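Long-range contacts in flagellar motor switch protein fliG (Thermotoga maritima, PDB 3AJC), which probably forms part of the switch complex at the base of the flagellar basal body, which responds to chemotaxis proteins and sets the direction of motor rotation: residues 16-21 with 43-48; 3-9 with 34-39. All blocks are in the same frame, centred on the assembly; numbering follows the deposited sequence.

Contact 1. Residues 16-21 with 43-48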
loop_
_atom_site.group_PDB
_atom_site.type_symbol
_atom_site.label_atom_id
_atom_site.label_comp_id
_atom_site.label_asym_id
_atom_site.label_seq_id
_atom_site.Cartn_x
_atom_site.Cartn_y
_atom_site.Cartn_z
ATOM N N LEU A 16 18.996 -4.134 -16.774
ATOM C CA LEU A 16 18.473 -4.500 -15.459
ATOM C C LEU A 16 17.524 -5.710 -15.547
ATOM O O LEU A 16 17.712 -6.709 -14.850
ATOM C CB LEU A 16 17.754 -3.313 -14.794
ATOM C CG LEU A 16 17.293 -3.529 -13.337
ATOM C CD1 LEU A 16 18.346 -4.309 -12.554
ATOM C CD2 LEU A 16 17.025 -2.187 -12.664
ATOM N N VAL A 17 16.503 -5.614 -16.394
ATOM C CA VAL A 17 15.552 -6.709 -16.572
ATOM C C VAL A 17 16.273 -7.908 -17.179
ATOM O O VAL A 17 15.926 -9.056 -16.913
ATOM C CB VAL A 17 14.399 -6.292 -17.509
ATOM C CG1 VAL A 17 13.559 -7.495 -17.880
ATOM C CG2 VAL A 17 13.542 -5.242 -16.831
ATOM N N ASN A 18 17.289 -7.626 -17.987
ATOM C CA ASN A 18 18.072 -8.666 -18.647
ATOM C C ASN A 18 18.670 -9.673 -17.662
ATOM O O ASN A 18 18.577 -10.884 -17.864
ATOM C CB ASN A 18 19.198 -8.026 -19.466
ATOM C CG ASN A 18 20.042 -9.051 -20.205
ATOM O OD1 ASN A 18 21.149 -8.749 -20.664
ATOM N ND2 ASN A 18 19.521 -10.268 -20.335
ATOM N N PHE A 19 19.288 -9.169 -16.601
ATOM C CA PHE A 19 19.911 -10.032 -15.606
ATOM C C PHE A 19 18.910 -10.725 -14.690
ATOM O O PHE A 19 19.042 -11.917 -14.416
ATOM C CB PHE A 19 20.894 -9.229 -14.753
ATOM C CG PHE A 19 21.936 -8.497 -15.552
ATOM C CD1 PHE A 19 21.888 -7.112 -15.678
ATOM C CD2 PHE A 19 22.959 -9.190 -16.190
ATOM C CE1 PHE A 19 22.844 -6.424 -16.424
ATOM C CE2 PHE A 19 23.922 -8.511 -16.938
ATOM C CZ PHE A 19 23.859 -7.125 -17.056
ATOM N N LEU A 20 17.914 -9.980 -14.215
ATOM C CA LEU A 20 16.909 -10.541 -13.314
ATOM C C LEU A 20 16.103 -11.667 -13.957
ATOM O O LEU A 20 15.755 -12.637 -13.290
ATOM C CB LEU A 20 15.962 -9.441 -12.811
ATOM C CG LEU A 20 16.549 -8.365 -11.884
ATOM C CD1 LEU A 20 15.479 -7.342 -11.535
ATOM C CD2 LEU A 20 17.083 -9.006 -10.610
ATOM N N GLN A 21 15.819 -11.540 -15.252
ATOM C CA GLN A 21 15.051 -12.553 -15.983
ATOM C C GLN A 21 15.490 -13.992 -15.748
ATOM O O GLN A 21 14.656 -14.884 -15.597
ATOM C CB GLN A 21 15.124 -12.313 -17.488
ATOM C CG GLN A 21 14.313 -11.161 -18.024
ATOM C CD GLN A 21 14.344 -11.140 -19.536
ATOM O OE1 GLN A 21 15.407 -11.293 -20.142
ATOM N NE2 GLN A 21 13.185 -10.949 -20.156
ATOM N N ILE A 43 10.000 -2.724 -13.069
ATOM C CA ILE A 43 10.783 -3.914 -13.400
ATOM C C ILE A 43 9.883 -5.143 -13.507
ATOM O O ILE A 43 9.981 -5.917 -14.458
ATOM C CB ILE A 43 11.845 -4.209 -12.327
ATOM C CG1 ILE A 43 12.882 -3.086 -12.287
ATOM C CG2 ILE A 43 12.493 -5.547 -12.598
ATOM C CD1 ILE A 43 13.859 -3.207 -11.135
ATOM N N LEU A 44 9.013 -5.320 -12.518
ATOM C CA LEU A 44 8.103 -6.449 -12.490
ATOM C C LEU A 44 7.282 -6.542 -13.762
ATOM O O LEU A 44 7.169 -7.610 -14.368
ATOM C CB LEU A 44 7.163 -6.338 -11.289
ATOM C CG LEU A 44 6.164 -7.485 -11.107
ATOM C CD1 LEU A 44 6.924 -8.798 -11.101
ATOM C CD2 LEU A 44 5.374 -7.313 -9.796
ATOM N N GLY A 45 6.706 -5.420 -14.172
ATOM C CA GLY A 45 5.887 -5.429 -15.370
ATOM C C GLY A 45 6.672 -5.696 -16.638
ATOM O O GLY A 45 6.087 -6.049 -17.659
ATOM N N ALA A 46 7.990 -5.529 -16.581
ATOM C CA ALA A 46 8.829 -5.753 -17.748
ATOM C C ALA A 46 9.419 -7.152 -17.745
ATOM O O ALA A 46 10.113 -7.535 -18.689
ATOM C CB ALA A 46 9.940 -4.718 -17.807
ATOM N N LEU A 47 9.155 -7.914 -16.685
ATOM C CA LEU A 47 9.655 -9.280 -16.596
ATOM C C LEU A 47 8.789 -10.229 -17.421
ATOM O O LEU A 47 7.633 -9.930 -17.732
ATOM C CB LEU A 47 9.665 -9.768 -15.146
ATOM C CG LEU A 47 10.740 -9.210 -14.214
ATOM C CD1 LEU A 47 10.550 -9.800 -12.820
ATOM C CD2 LEU A 47 12.118 -9.547 -14.753
ATOM N N PRO A 48 9.341 -11.392 -17.789
ATOM C CA PRO A 48 8.563 -12.356 -18.575
ATOM C C PRO A 48 7.268 -12.688 -17.836
ATOM O O PRO A 48 7.277 -12.987 -16.640
ATOM C CB PRO A 48 9.498 -13.564 -18.667
ATOM C CG PRO A 48 10.864 -12.936 -18.655
ATOM C CD PRO A 48 10.717 -11.873 -17.568
#
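I43 meets two leucines of 16-21 with two different branches, and its side chain lies at about a right angle to each. Its CD1 reaches CD2 of L16 at 3.7 Å, while its CG2 touches CD1 of L20 at 3.6 Å. The division follows from chi1 of -65°, which sets CG1 anti to the carbonyl carbon and CG2 anti to the backbone N. V17 also works with both methyls: CG2 rests on CB of A46 at 3.8 Å, and CG1 lies 4.0 Å from CD2 of L47. The same CG1 approaches the A46 carbonyl oxygen, so the valine also touches the backbone at A46. At the more exposed end the extended Q21 chain crosses P48 obliquely, CG of Q21 3.7 Å from CD of P48 and NE2 of Q21 3.4 Å from CG of P48. The contacts between the two segments are van der Waals contacts, mostly aliphatic. I43 and L47 also touch L32 and I28 of helix 25-33, so a third helix backs the interface. This is the helix-on-helix packing of the all-helical FliG middle domain; the L47 side chain lies about 10 Å from that of R58, part of the EHPQR motif important for FliM binding.

Contact 2. Residues 3-9 with 34-39; sequences KPFSFVR and YLDPPV
Y34 packs against the type II beta turn K3-S6, whose two central residues, P4 and F5, both touch it. CB of P4 stands over one face of the tyrosine ring, 4.2 Å from its centroid and 18° off the normal, a CH-pi contact. F5 comes in obliquely: its ring plane is tilted 36° from that of Y34, and CD2 of F5 meets CB of Y34 at 3.6 Å. CE of K3 sits at the edge of the tyrosine ring. An alanine in place of Y34 would keep CB but is likely to leave P4 CB without the ring face it packs on and F5 CD2 and CE2 without their aromatic neighbour. Farther along, CG1 of V8 presses on CD2 of L35 at 3.5 Å, tighter than usual for carbons. R9 bends at chi2 (-148°), bringing the edge of its guanidinium to CG2 of V39; its NH2 lies 3.6 Å from OD2 of D36, a long salt bridge with the oxygen well out of the guanidinium plane, so only the charges interact. In the second shell, the V8 N to F5 O bond (2.9 Å) ties V8 back to the turn, and V89 touches Y34. One water joins the backbones, donating to P4 O at 2.6 Å and to Y34 O at 2.7 Å.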
loop_
_atom_site.group_PDB
_atom_site.type_symbol
_atom_site.label_atom_id
_atom_site.label_comp_id
_atom_site.label_asym_id
_atom_site.label_seq_id
_atom_site.Cartn_x
_atom_site.Cartn_y
_atom_site.Cartn_z
ATOM N N LYS A 3 21.560 1.567 1.956
ATOM C CA LYS A 3 20.610 0.502 1.697
ATOM C C LYS A 3 21.023 -0.420 0.538
ATOM O O LYS A 3 21.550 0.034 -0.498
ATOM C CB LYS A 3 19.258 1.100 1.431
ATOM C CG LYS A 3 18.151 0.067 1.578
ATOM C CD LYS A 3 16.760 0.658 1.508
ATOM C CE LYS A 3 15.714 -0.356 1.938
ATOM N NZ LYS A 3 14.403 0.262 1.619
ATOM N N PRO A 4 20.792 -1.733 0.712
ATOM C CA PRO A 4 21.122 -2.754 -0.279
ATOM C C PRO A 4 20.434 -2.452 -1.616
ATOM O O PRO A 4 19.319 -1.910 -1.638
ATOM C CB PRO A 4 20.632 -4.042 0.386
ATOM C CG PRO A 4 20.747 -3.770 1.867
ATOM C CD PRO A 4 20.256 -2.337 1.948
ATOM N N PHE A 5 21.112 -2.766 -2.721
ATOM C CA PHE A 5 20.556 -2.556 -4.064
ATOM C C PHE A 5 20.386 -1.105 -4.372
ATOM O O PHE A 5 19.756 -0.775 -5.376
ATOM C CB PHE A 5 19.210 -3.282 -4.216
ATOM C CG PHE A 5 19.340 -4.748 -4.034
ATOM C CD1 PHE A 5 19.908 -5.524 -5.028
ATOM C CD2 PHE A 5 19.039 -5.353 -2.825
ATOM C CE1 PHE A 5 20.191 -6.863 -4.816
ATOM C CE2 PHE A 5 19.328 -6.714 -2.617
ATOM C CZ PHE A 5 19.905 -7.455 -3.620
ATOM N N SER A 6 20.926 -0.247 -3.513
ATOM C CA SER A 6 20.826 1.170 -3.736
ATOM C C SER A 6 21.473 1.583 -5.052
ATOM O O SER A 6 21.176 2.671 -5.525
ATOM C CB SER A 6 21.488 1.926 -2.597
ATOM O OG SER A 6 22.238 3.010 -3.112
ATOM N N PHE A 7 22.345 0.761 -5.641
ATOM C CA PHE A 7 22.981 1.159 -6.897
ATOM C C PHE A 7 22.041 0.922 -8.087
ATOM O O PHE A 7 22.437 1.116 -9.247
ATOM C CB PHE A 7 24.285 0.368 -7.101
ATOM C CG PHE A 7 24.062 -1.116 -7.245
ATOM C CD1 PHE A 7 24.195 -1.978 -6.158
ATOM C CD2 PHE A 7 23.530 -1.627 -8.423
ATOM C CE1 PHE A 7 23.770 -3.321 -6.247
ATOM C CE2 PHE A 7 23.108 -2.959 -8.510
ATOM C CZ PHE A 7 23.228 -3.797 -7.423
ATOM N N VAL A 8 20.807 0.510 -7.797
ATOM C CA VAL A 8 19.845 0.225 -8.846
ATOM C C VAL A 8 19.368 1.427 -9.637
ATOM O O VAL A 8 19.233 1.333 -10.849
ATOM C CB VAL A 8 18.623 -0.531 -8.294
ATOM C CG1 VAL A 8 17.333 -0.022 -8.953
ATOM C CG2 VAL A 8 18.765 -2.022 -8.598
ATOM N N ARG A 9 19.083 2.544 -8.976
ATOM C CA ARG A 9 18.625 3.708 -9.721
ATOM C C ARG A 9 19.795 4.267 -10.514
ATOM O O ARG A 9 19.618 5.114 -11.383
ATOM C CB ARG A 9 18.037 4.777 -8.789
ATOM C CG ARG A 9 16.534 4.603 -8.508
ATOM C CD ARG A 9 15.823 5.950 -8.284
ATOM N NE ARG A 9 14.365 5.803 -8.204
ATOM C CZ ARG A 9 13.494 6.814 -8.224
ATOM N NH1 ARG A 9 13.919 8.066 -8.325
ATOM N NH2 ARG A 9 12.189 6.573 -8.146
ATOM N N TYR A 34 13.539 -4.573 -2.035
ATOM C CA TYR A 34 14.464 -3.564 -1.509
ATOM C C TYR A 34 14.398 -2.232 -2.252
ATOM O O TYR A 34 14.998 -1.240 -1.827
ATOM C CB TYR A 34 15.912 -4.065 -1.558
ATOM C CG TYR A 34 16.340 -4.834 -0.331
ATOM C CD1 TYR A 34 16.449 -6.224 -0.359
ATOM C CD2 TYR A 34 16.611 -4.175 0.866
ATOM C CE1 TYR A 34 16.818 -6.943 0.776
ATOM C CE2 TYR A 34 16.980 -4.879 2.008
ATOM C CZ TYR A 34 17.083 -6.263 1.956
ATOM O OH TYR A 34 17.466 -6.973 3.068
ATOM N N LEU A 35 13.671 -2.204 -3.361
ATOM C CA LEU A 35 13.571 -0.987 -4.154
ATOM C C LEU A 35 12.328 -0.167 -3.851
ATOM O O LEU A 35 11.408 -0.610 -3.154
ATOM C CB LEU A 35 13.577 -1.336 -5.646
ATOM C CG LEU A 35 14.732 -2.198 -6.150
ATOM C CD1 LEU A 35 14.449 -2.631 -7.588
ATOM C CD2 LEU A 35 16.043 -1.412 -6.045
ATOM N N ASP A 36 12.326 1.050 -4.370
ATOM C CA ASP A 36 11.180 1.926 -4.227
ATOM C C ASP A 36 10.140 1.182 -5.082
ATOM O O ASP A 36 10.459 0.706 -6.174
ATOM C CB ASP A 36 11.526 3.299 -4.812
ATOM C CG ASP A 36 10.489 4.353 -4.493
ATOM O OD1 ASP A 36 9.882 4.279 -3.400
ATOM O OD2 ASP A 36 10.297 5.270 -5.329
ATOM N N PRO A 37 8.902 1.034 -4.575
ATOM C CA PRO A 37 7.807 0.344 -5.266
ATOM C C PRO A 37 7.544 0.706 -6.739
ATOM O O PRO A 37 7.350 -0.189 -7.569
ATOM C CB PRO A 37 6.607 0.631 -4.369
ATOM C CG PRO A 37 7.225 0.631 -3.000
ATOM C CD PRO A 37 8.477 1.463 -3.232
ATOM N N PRO A 38 7.517 2.013 -7.081
ATOM C CA PRO A 38 7.267 2.377 -8.491
ATOM C C PRO A 38 8.362 1.789 -9.381
ATOM O O PRO A 38 8.122 1.384 -10.520
ATOM C CB PRO A 38 7.293 3.909 -8.475
ATOM C CG PRO A 38 6.846 4.239 -7.043
ATOM C CD PRO A 38 7.619 3.218 -6.231
ATOM N N VAL A 39 9.569 1.743 -8.833
ATOM C CA VAL A 39 10.714 1.201 -9.541
ATOM C C VAL A 39 10.499 -0.301 -9.671
ATOM O O VAL A 39 10.630 -0.867 -10.760
ATOM C CB VAL A 39 12.014 1.483 -8.764
ATOM C CG1 VAL A 39 13.197 0.823 -9.456
ATOM C CG2 VAL A 39 12.224 2.990 -8.650
HETATM O O HOH W 1 17.440 -0.220 -2.310
#

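Overall arrangement
Both contacts use helix 37-46, one toward each end: contact 2 takes its first turn and the residues leading in, contact 1 its C-terminal part and the residues after it. They meet directly where CD1 of I43 packs on CD1 of L35 at 3.6 Å, although their centres are about 14 Å apart. Contact 1 is partly buried and joins two helices through aliphatic branches. Contact 2 is a surface contact that covers more area (427 against 343 Å²) and brings in an irregular N-terminal segment with aromatic, charged and water-mediated interactions. In sequence the segments alternate: 3-9, 16-21, 34-39, 43-48. Both contacts belong to the N-terminal part of this fragment, which holds the middle and C-terminal domains of FliG.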